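Local coordinates for protein GRMZM2G135359 pseudokinase (Zea mays, PDB 6CPY) that belongs to the membrane-spanning receptor-like kinases as a pseudokinase, whose kinase-like domain, the part described here, may bind ATP but probably lacks normal phosphotransfer activity, at residues 32-37 against 115-121; 52-57 against 69-73; 87-91 against 190-194. One frame throughout, in Å; residues are numbered along the deposited sequence.

Contact 1. Residues 32-37 against 115-121; sequences LKRSEL and PFTRVMV
Arg-34 stretches from the start of helix 34-37 to Pro-115 and Thr-117, where the chain leads into strand 117-123, and meets each with a different part of its guanidinium group. Pro-115 lies crosswise to the arginine chain and sets CG over the centre of one guanidinium face, with CG 3.7 Å from CZ of Arg-34. Thr-117 comes to the edge instead: NH1 of Arg-34 gives a hydrogen bond of 2.7 Å to its OG1, somewhat bent and tilted 20° from the guanidinium plane. That hydroxyl passes its own hydrogen to Pro-115 O, 2.8 Å from OG1, so threonine suits the place as acceptor and donor at once. Arginine suits it by length: CG stands opposite the backbone N (chi1 -167°), and the chain runs out straight as far as NE, which forms a salt bridge with Glu-38. Were an alanine here, the Thr-117 hydroxyl would probably lose its outside donor, Glu-38 its charged partner and the Pro-115 ring the flat group beneath it.

Further along, the contact turns apolar. Leu-37 and Val-119 slide past each other in opposite directions, with CD1 of Leu-37 3.7 Å from CG2 of Val-119. The same CD1 lies 4.0 Å from CG2 of Val-121, a methyl that CD1 of Leu-32 also meets, at 3.8 Å and nearly at right angles. Branched side chains fit here because several methyls can share one small patch of sheet.

Helix 34-40 thus packs on one face of the five-stranded N-lobe sheet, where Cys-110 of strand 106-112 and Ile-67 of strand 66-72 widen its seat, while Met-120 points from the other face to helix 82-96.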
loop_
_atom_site.group_PDB
_atom_site.type_symbol
_atom_site.label_atom_id
_atom_site.label_comp_id
_atom_site.label_asym_id
_atom_site.label_seq_id
_atom_site.Cartn_x
_atom_site.Cartn_y
_atom_site.Cartn_z
ATOM N N LEU A 32 -1.335 -8.491 -20.959
ATOM C CA LEU A 32 -2.327 -7.772 -21.727
ATOM C C LEU A 32 -1.672 -7.113 -22.931
ATOM O O LEU A 32 -0.547 -6.623 -22.848
ATOM C CB LEU A 32 -3.019 -6.729 -20.857
ATOM C CG LEU A 32 -3.835 -7.351 -19.719
ATOM C CD1 LEU A 32 -4.173 -6.320 -18.655
ATOM C CD2 LEU A 32 -5.096 -8.000 -20.265
ATOM N N LYS A 33 -2.374 -7.104 -24.057
ATOM C CA LYS A 33 -1.880 -6.396 -25.241
ATOM C C LYS A 33 -1.928 -4.905 -25.013
ATOM O O LYS A 33 -2.857 -4.409 -24.378
ATOM C CB LYS A 33 -2.730 -6.749 -26.467
ATOM C CG LYS A 33 -2.624 -8.208 -26.875
ATOM C CD LYS A 33 -3.429 -8.481 -28.141
ATOM C CE LYS A 33 -3.098 -9.835 -28.744
ATOM N NZ LYS A 33 -3.739 -10.958 -28.006
ATOM N N ARG A 34 -0.961 -4.160 -25.545
ATOM C CA ARG A 34 -1.055 -2.703 -25.451
ATOM C C ARG A 34 -2.359 -2.187 -26.074
ATOM O O ARG A 34 -2.971 -1.263 -25.558
ATOM C CB ARG A 34 0.137 -1.987 -26.085
ATOM C CG ARG A 34 0.174 -0.504 -25.698
ATOM C CD ARG A 34 1.103 0.327 -26.548
ATOM N NE ARG A 34 0.723 1.745 -26.543
ATOM C CZ ARG A 34 1.158 2.661 -25.683
ATOM N NH1 ARG A 34 2.012 2.352 -24.713
ATOM N NH2 ARG A 34 0.741 3.904 -25.797
ATOM N N SER A 35 -2.783 -2.786 -27.181
ATOM C CA SER A 35 -4.010 -2.344 -27.834
ATOM C C SER A 35 -5.211 -2.430 -26.885
ATOM O O SER A 35 -6.046 -1.524 -26.854
ATOM C CB SER A 35 -4.285 -3.156 -29.094
ATOM O OG SER A 35 -4.436 -4.526 -28.807
ATOM N N GLU A 36 -5.290 -3.507 -26.108
ATOM C CA GLU A 36 -6.365 -3.644 -25.106
ATOM C C GLU A 36 -6.313 -2.549 -24.027
ATOM O O GLU A 36 -7.343 -2.012 -23.612
ATOM C CB GLU A 36 -6.322 -5.032 -24.461
ATOM C CG GLU A 36 -7.505 -5.317 -23.535
ATOM C CD GLU A 36 -7.557 -6.751 -23.018
ATOM O OE1 GLU A 36 -6.612 -7.523 -23.278
ATOM O OE2 GLU A 36 -8.556 -7.107 -22.341
ATOM N N LEU A 37 -5.114 -2.228 -23.561
ATOM C CA LEU A 37 -4.949 -1.183 -22.556
ATOM C C LEU A 37 -5.187 0.221 -23.093
ATOM O O LEU A 37 -5.700 1.089 -22.369
ATOM C CB LEU A 37 -3.570 -1.295 -21.903
ATOM C CG LEU A 37 -3.478 -2.526 -20.989
ATOM C CD1 LEU A 37 -2.116 -2.578 -20.311
ATOM C CD2 LEU A 37 -4.586 -2.520 -19.938
ATOM N N PRO A 115 4.687 1.359 -29.336
ATOM C CA PRO A 115 5.754 2.155 -28.729
ATOM C C PRO A 115 6.165 1.589 -27.376
ATOM O O PRO A 115 5.513 0.675 -26.863
ATOM C CB PRO A 115 5.102 3.518 -28.547
ATOM C CG PRO A 115 3.668 3.200 -28.329
ATOM C CD PRO A 115 3.376 2.008 -29.177
ATOM N N PHE A 116 7.222 2.143 -26.797
ATOM C CA PHE A 116 7.812 1.535 -25.608
ATOM C C PHE A 116 6.828 1.590 -24.437
ATOM O O PHE A 116 6.328 2.659 -24.090
ATOM C CB PHE A 116 9.119 2.205 -25.224
ATOM C CG PHE A 116 9.799 1.528 -24.079
ATOM C CD1 PHE A 116 10.512 0.364 -24.288
ATOM C CD2 PHE A 116 9.664 2.014 -22.794
ATOM C CE1 PHE A 116 11.115 -0.296 -23.232
ATOM C CE2 PHE A 116 10.272 1.363 -21.727
ATOM C CZ PHE A 116 10.991 0.212 -21.954
ATOM N N THR A 117 6.549 0.423 -23.860
ATOM C CA THR A 117 5.534 0.276 -22.815
ATOM C C THR A 117 6.034 -0.673 -21.734
ATOM O O THR A 117 6.418 -1.801 -22.020
ATOM C CB THR A 117 4.245 -0.336 -23.400
ATOM O OG1 THR A 117 3.855 0.385 -24.578
ATOM C CG2 THR A 117 3.106 -0.325 -22.379
ATOM N N ARG A 118 6.016 -0.219 -20.486
ATOM C CA ARG A 118 6.260 -1.110 -19.366
ATOM C C ARG A 118 5.256 -0.737 -18.296
ATOM O O ARG A 118 5.429 0.267 -17.605
ATOM C CB ARG A 118 7.693 -0.959 -18.849
ATOM C CG ARG A 118 8.771 -1.511 -19.771
ATOM C CD ARG A 118 8.695 -3.023 -19.869
ATOM N NE ARG A 118 9.781 -3.596 -20.649
ATOM C CZ ARG A 118 9.880 -3.547 -21.980
ATOM N NH1 ARG A 118 8.971 -2.915 -22.716
ATOM N NH2 ARG A 118 10.921 -4.116 -22.580
ATOM N N VAL A 119 4.168 -1.495 -18.219
ATOM C CA VAL A 119 3.113 -1.197 -17.244
ATOM C C VAL A 119 2.713 -2.398 -16.411
ATOM O O VAL A 119 2.916 -3.568 -16.787
ATOM C CB VAL A 119 1.828 -0.558 -17.861
ATOM C CG1 VAL A 119 2.138 0.517 -18.896
ATOM C CG2 VAL A 119 0.869 -1.598 -18.381
ATOM N N MET A 120 2.099 -2.084 -15.274
ATOM C CA MET A 120 1.521 -3.052 -14.373
ATOM C C MET A 120 0.107 -2.592 -14.105
ATOM O O MET A 120 -0.139 -1.395 -13.931
ATOM C CB MET A 120 2.334 -3.132 -13.069
ATOM C CG MET A 120 3.703 -3.754 -13.304
ATOM S SD MET A 120 4.698 -3.919 -11.815
ATOM C CE MET A 120 6.329 -4.115 -12.545
ATOM N N VAL A 121 -0.816 -3.542 -14.120
ATOM C CA VAL A 121 -2.236 -3.263 -14.026
ATOM C C VAL A 121 -2.731 -3.693 -12.645
ATOM O O VAL A 121 -2.632 -4.862 -12.280
ATOM C CB VAL A 121 -3.021 -4.019 -15.114
ATOM C CG1 VAL A 121 -4.522 -3.754 -15.000
ATOM C CG2 VAL A 121 -2.491 -3.671 -16.490
#

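Contact 2. Residues 52-57 against 69-73; sequences STCMLY and VASSL
Tyr-57 lays its ring beside strand 69-72 and brings its edge to Ser-71, with CE2 3.9 Å from Ser-71 CB and that carbon near the ring plane. A first torsion of -64° leans the ring past Val-69, the direct partner of Tyr-57, toward Ser-71. A small serine suits a place beside so broad a ring. Met-55, on the same face, bends at its second and third torsions, and its sulfur end leads away from strand 69-72; its CG lies 3.9 Å from CD2 of Leu-73, whose chain crosses it at about a right angle. Leu-73 also packs on the backbone, its CG 3.8 Å from Thr-53 C.

This is the antiparallel hairpin of strands 54-60 and 66-72 in the kinase N-lobe. Met-55 with Ser-71 and Tyr-57 with Val-69 are hydrogen-bonded pairs, each closed by two bonds, such as Ser-71 N to Met-55 O at 2.9 Å. Leu-56 and Ala-70 form the non-hydrogen-bonded pair between them.

On the other face, CD2 of Leu-56 swings in to 3.8 Å from Ala-70 CB. Cys-54 holds SG between its backbone N and carbonyl carbon (chi1 88°), which brings the sulfur 4.1 Å from the same Ala-70 CB. By sequence, Ala-70 probably takes the place of the strand lysine of active kinases, and its short methyl leaves room for both neighbours. In the turn leading into strand 54-60, which probably corresponds to the glycine-rich loop with Cys-54 at its last glycine, Ser-52 and Thr-53 turn their hydroxyls to Glu-192.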
loop_
_atom_site.group_PDB
_atom_site.type_symbol
_atom_site.label_atom_id
_atom_site.label_comp_id
_atom_site.label_asym_id
_atom_site.label_seq_id
_atom_site.Cartn_x
_atom_site.Cartn_y
_atom_site.Cartn_z
ATOM N N SER A 52 7.405 8.698 -7.954
ATOM C CA SER A 52 8.779 8.996 -8.371
ATOM C C SER A 52 9.260 8.121 -9.520
ATOM O O SER A 52 10.243 8.451 -10.174
ATOM C CB SER A 52 9.746 8.847 -7.191
ATOM O OG SER A 52 9.882 7.484 -6.821
ATOM N N THR A 53 8.585 6.999 -9.751
ATOM C CA THR A 53 8.953 6.088 -10.820
ATOM C C THR A 53 7.825 5.803 -11.812
ATOM O O THR A 53 8.019 4.995 -12.721
ATOM C CB THR A 53 9.411 4.730 -10.242
ATOM O OG1 THR A 53 8.300 4.063 -9.616
ATOM C CG2 THR A 53 10.538 4.924 -9.228
ATOM N N CYS A 54 6.658 6.430 -11.658
ATOM C CA CYS A 54 5.502 6.055 -12.493
ATOM C C CYS A 54 4.345 7.061 -12.576
ATOM O O CYS A 54 4.131 7.862 -11.675
ATOM C CB CYS A 54 4.941 4.692 -12.040
ATOM S SG CYS A 54 3.696 4.732 -10.726
ATOM N N MET A 55 3.615 6.988 -13.689
ATOM C CA MET A 55 2.335 7.666 -13.884
ATOM C C MET A 55 1.249 6.653 -13.591
ATOM O O MET A 55 1.444 5.470 -13.887
ATOM C CB MET A 55 2.176 8.091 -15.345
ATOM C CG MET A 55 3.099 9.192 -15.805
ATOM S SD MET A 55 2.755 10.759 -14.995
ATOM C CE MET A 55 1.027 11.014 -15.390
ATOM N N LEU A 56 0.116 7.105 -13.044
ATOM C CA LEU A 56 -1.027 6.227 -12.767
ATOM C C LEU A 56 -2.251 6.620 -13.588
ATOM O O LEU A 56 -2.763 7.736 -13.458
ATOM C CB LEU A 56 -1.393 6.270 -11.293
ATOM C CG LEU A 56 -0.293 5.784 -10.370
ATOM C CD1 LEU A 56 -0.580 6.262 -8.956
ATOM C CD2 LEU A 56 -0.187 4.265 -10.442
ATOM N N TYR A 57 -2.714 5.694 -14.421
ATOM C CA TYR A 57 -3.803 5.951 -15.350
ATOM C C TYR A 57 -5.025 5.149 -14.987
ATOM O O TYR A 57 -4.933 4.001 -14.558
ATOM C CB TYR A 57 -3.382 5.614 -16.779
ATOM C CG TYR A 57 -2.272 6.485 -17.296
ATOM C CD1 TYR A 57 -2.515 7.809 -17.657
ATOM C CD2 TYR A 57 -0.970 5.996 -17.420
ATOM C CE1 TYR A 57 -1.499 8.618 -18.127
ATOM C CE2 TYR A 57 0.054 6.800 -17.899
ATOM C CZ TYR A 57 -0.221 8.108 -18.248
ATOM O OH TYR A 57 0.772 8.931 -18.711
ATOM N N VAL A 69 -3.492 1.749 -13.808
ATOM C CA VAL A 69 -2.364 1.289 -14.597
ATOM C C VAL A 69 -1.141 2.097 -14.221
ATOM O O VAL A 69 -1.132 3.311 -14.379
ATOM C CB VAL A 69 -2.679 1.429 -16.087
ATOM C CG1 VAL A 69 -1.478 1.044 -16.937
ATOM C CG2 VAL A 69 -3.901 0.584 -16.421
ATOM N N ALA A 70 -0.119 1.417 -13.701
ATOM C CA ALA A 70 1.140 2.052 -13.335
ATOM C C ALA A 70 2.076 1.914 -14.521
ATOM O O ALA A 70 2.361 0.796 -14.953
ATOM C CB ALA A 70 1.739 1.390 -12.102
ATOM N N SER A 71 2.558 3.049 -15.031
ATOM C CA SER A 71 3.337 3.088 -16.260
ATOM C C SER A 71 4.678 3.741 -15.983
ATOM O O SER A 71 4.746 4.793 -15.331
ATOM C CB SER A 71 2.587 3.876 -17.344
ATOM O OG SER A 71 3.310 3.929 -18.573
ATOM N N SER A 72 5.740 3.114 -16.482
ATOM C CA SER A 72 7.085 3.644 -16.355
ATOM C C SER A 72 7.179 5.032 -16.971
ATOM O O SER A 72 6.469 5.350 -17.921
ATOM C CB SER A 72 8.085 2.710 -17.057
ATOM O OG SER A 72 9.417 3.205 -16.937
ATOM N N LEU A 73 8.072 5.849 -16.431
ATOM C CA LEU A 73 8.357 7.159 -16.998
ATOM C C LEU A 73 9.276 7.045 -18.218
ATOM O O LEU A 73 9.400 7.996 -18.987
ATOM C CB LEU A 73 8.997 8.066 -15.949
ATOM C CG LEU A 73 8.208 8.248 -14.646
ATOM C CD1 LEU A 73 9.006 9.094 -13.657
ATOM C CD2 LEU A 73 6.846 8.859 -14.925
#

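Contact 3. Residues 87-91 against 190-194; sequences QYRKK and DLEFW
Trp-194 carries Lys-91 across one face of its indole: CB stands over the centre, and CG lies 3.7 Å from the centroid of the five-membered ring, a CH-pi contact. At the indole edge, in the ring plane, NE1 gives a 2.9 Å bond to the syn lone pair of Asp-190 OD2, which fixes the ring's rotation. Tyr-88 and Phe-193 lie side by side and meet edge to edge, CD1 of Tyr-88 3.7 Å from CE2 of Phe-193. A water bonded to Lys-91 NZ and Leu-191 O lies over one Phe-193 face, toward the rim.

All four torsions of Lys-91, near 180°, carry the chain straight across the indole and put its amine among backbone carbonyls. NZ bonds Glu-192 O at 2.7 Å and Asp-190 O at 2.8 Å, approaching each from above the carbonyl plane. The ion pair with Asp-190 OD1 is long; that oxygen has its stronger salt bridge with Arg-171. Gln-87 adds a nearly straight 2.9 Å bond from NE2 to Trp-194 O.

By sequence, Asp-190 to Glu-192 probably correspond to the DFG motif and Lys-91 to the glutamate of helix C. With Ala-70 probably in place of the strand lysine, the salt bridge of active kinases is likely absent; Lys-91 instead ties helix 82-96 to the backbone of the 190-194 loop, consistent with a pseudokinase.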
loop_
_atom_site.group_PDB
_atom_site.type_symbol
_atom_site.label_atom_id
_atom_site.label_comp_id
_atom_site.label_asym_id
_atom_site.label_seq_id
_atom_site.Cartn_x
_atom_site.Cartn_y
_atom_site.Cartn_z
ATOM N N GLN A 87 14.243 -6.146 -12.801
ATOM C CA GLN A 87 13.462 -5.685 -11.652
ATOM C C GLN A 87 11.966 -5.619 -11.951
ATOM O O GLN A 87 11.135 -5.829 -11.072
ATOM C CB GLN A 87 13.963 -4.320 -11.183
ATOM C CG GLN A 87 15.339 -4.378 -10.533
ATOM C CD GLN A 87 15.329 -5.154 -9.219
ATOM O OE1 GLN A 87 15.822 -6.278 -9.146
ATOM N NE2 GLN A 87 14.745 -4.560 -8.179
ATOM N N TYR A 88 11.635 -5.307 -13.200
ATOM C CA TYR A 88 10.251 -5.308 -13.662
ATOM C C TYR A 88 9.638 -6.704 -13.562
ATOM O O TYR A 88 8.555 -6.884 -13.013
ATOM C CB TYR A 88 10.200 -4.774 -15.101
ATOM C CG TYR A 88 8.842 -4.816 -15.771
ATOM C CD1 TYR A 88 7.925 -3.769 -15.601
ATOM C CD2 TYR A 88 8.484 -5.868 -16.592
ATOM C CE1 TYR A 88 6.696 -3.790 -16.224
ATOM C CE2 TYR A 88 7.245 -5.903 -17.214
ATOM C CZ TYR A 88 6.356 -4.867 -17.026
ATOM O OH TYR A 88 5.133 -4.916 -17.656
ATOM N N ARG A 89 10.327 -7.708 -14.095
ATOM C CA ARG A 89 9.803 -9.074 -14.043
ATOM C C ARG A 89 9.767 -9.596 -12.612
ATOM O O ARG A 89 8.834 -10.288 -12.232
ATOM C CB ARG A 89 10.625 -10.015 -14.928
ATOM C CG ARG A 89 10.540 -9.663 -16.402
ATOM C CD ARG A 89 11.225 -10.695 -17.282
ATOM N NE ARG A 89 10.803 -10.509 -18.670
ATOM C CZ ARG A 89 10.551 -11.486 -19.542
ATOM N NH1 ARG A 89 10.668 -12.769 -19.204
ATOM N NH2 ARG A 89 10.161 -11.170 -20.772
ATOM N N LYS A 90 10.791 -9.258 -11.837
ATOM C CA LYS A 90 10.896 -9.674 -10.441
ATOM C C LYS A 90 9.721 -9.145 -9.626
ATOM O O LYS A 90 9.097 -9.881 -8.878
ATOM C CB LYS A 90 12.215 -9.158 -9.861
ATOM C CG LYS A 90 12.526 -9.575 -8.432
ATOM C CD LYS A 90 14.010 -9.372 -8.150
ATOM C CE LYS A 90 14.862 -10.422 -8.858
ATOM N NZ LYS A 90 15.981 -9.818 -9.632
ATOM N N LYS A 91 9.410 -7.865 -9.789
ATOM C CA LYS A 91 8.258 -7.287 -9.097
ATOM C C LYS A 91 6.966 -8.017 -9.457
ATOM O O LYS A 91 6.171 -8.344 -8.585
ATOM C CB LYS A 91 8.117 -5.790 -9.394
ATOM C CG LYS A 91 6.856 -5.205 -8.770
ATOM C CD LYS A 91 6.739 -3.706 -8.903
ATOM C CE LYS A 91 5.481 -3.246 -8.183
ATOM N NZ LYS A 91 5.269 -1.782 -8.293
ATOM N N ASP A 190 1.587 -1.195 -3.759
ATOM C CA ASP A 190 2.976 -1.125 -4.144
ATOM C C ASP A 190 3.031 -0.780 -5.635
ATOM O O ASP A 190 3.139 -1.667 -6.490
ATOM C CB ASP A 190 3.662 -2.446 -3.873
ATOM C CG ASP A 190 5.125 -2.450 -4.304
ATOM O OD1 ASP A 190 5.732 -1.379 -4.510
ATOM O OD2 ASP A 190 5.666 -3.549 -4.447
ATOM N N LEU A 191 2.956 0.512 -5.916
ATOM C CA LEU A 191 2.832 1.021 -7.284
ATOM C C LEU A 191 4.165 1.418 -7.919
ATOM O O LEU A 191 4.276 1.488 -9.148
ATOM C CB LEU A 191 1.871 2.203 -7.287
ATOM C CG LEU A 191 0.459 1.849 -6.814
ATOM C CD1 LEU A 191 -0.368 3.099 -6.625
ATOM C CD2 LEU A 191 -0.233 0.897 -7.780
ATOM N N GLU A 192 5.167 1.679 -7.088
ATOM C CA GLU A 192 6.458 2.152 -7.561
ATOM C C GLU A 192 7.222 1.005 -8.178
ATOM O O GLU A 192 7.234 -0.099 -7.644
ATOM C CB GLU A 192 7.267 2.736 -6.396
ATOM C CG GLU A 192 6.683 4.010 -5.807
ATOM C CD GLU A 192 7.381 5.271 -6.285
ATOM O OE1 GLU A 192 7.711 5.368 -7.489
ATOM O OE2 GLU A 192 7.585 6.182 -5.452
ATOM N N PHE A 193 7.870 1.261 -9.303
ATOM C CA PHE A 193 8.699 0.242 -9.924
ATOM C C PHE A 193 9.911 0.010 -9.019
ATOM O O PHE A 193 10.463 0.965 -8.460
ATOM C CB PHE A 193 9.110 0.662 -11.335
ATOM C CG PHE A 193 7.982 0.595 -12.331
ATOM C CD1 PHE A 193 6.961 1.536 -12.319
ATOM C CD2 PHE A 193 7.940 -0.409 -13.286
ATOM C CE1 PHE A 193 5.916 1.468 -13.232
ATOM C CE2 PHE A 193 6.896 -0.479 -14.201
ATOM C CZ PHE A 193 5.881 0.455 -14.168
ATOM N N TRP A 194 10.295 -1.255 -8.853
ATOM C CA TRP A 194 11.385 -1.637 -7.938
ATOM C C TRP A 194 12.758 -1.218 -8.479
ATOM O O TRP A 194 13.540 -2.065 -8.918
ATOM C CB TRP A 194 11.373 -3.158 -7.698
ATOM C CG TRP A 194 10.212 -3.683 -6.887
ATOM C CD1 TRP A 194 9.088 -3.000 -6.500
ATOM C CD2 TRP A 194 10.055 -5.019 -6.398
ATOM N NE1 TRP A 194 8.251 -3.830 -5.788
ATOM C CE2 TRP A 194 8.824 -5.073 -5.710
ATOM C CE3 TRP A 194 10.847 -6.175 -6.466
ATOM C CZ2 TRP A 194 8.361 -6.244 -5.097
ATOM C CZ3 TRP A 194 10.388 -7.333 -5.859
ATOM C CH2 TRP A 194 9.155 -7.358 -5.182
HETATM O O HOH W 1 9.943 -2.939 -11.076
HETATM O O HOH W 2 4.272 -0.622 -10.728
#

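Contacts 1 and 2 share one sheet, strands 117-123 and 66-72 being neighbours in it, whereas contact 3 joins helix 82-96 to a loop near the lobe boundary. Contact 3 lies deepest, its centre about 13 Å from the centre of the chain, contact 2 about 15 Å and contact 1 outermost at about 22 Å; all three are partly buried. Backbone pairing dominates contact 2; contact 1 relies on methyl packing and one arginine, contact 3 on an amine held by backbone carbonyls, one side-chain amide and aromatic rings. The three also touch: Tyr-88 OH meets Val-119 O at 2.7 Å, and Thr-53 OG1 meets Glu-192 OE1 at 2.6 Å.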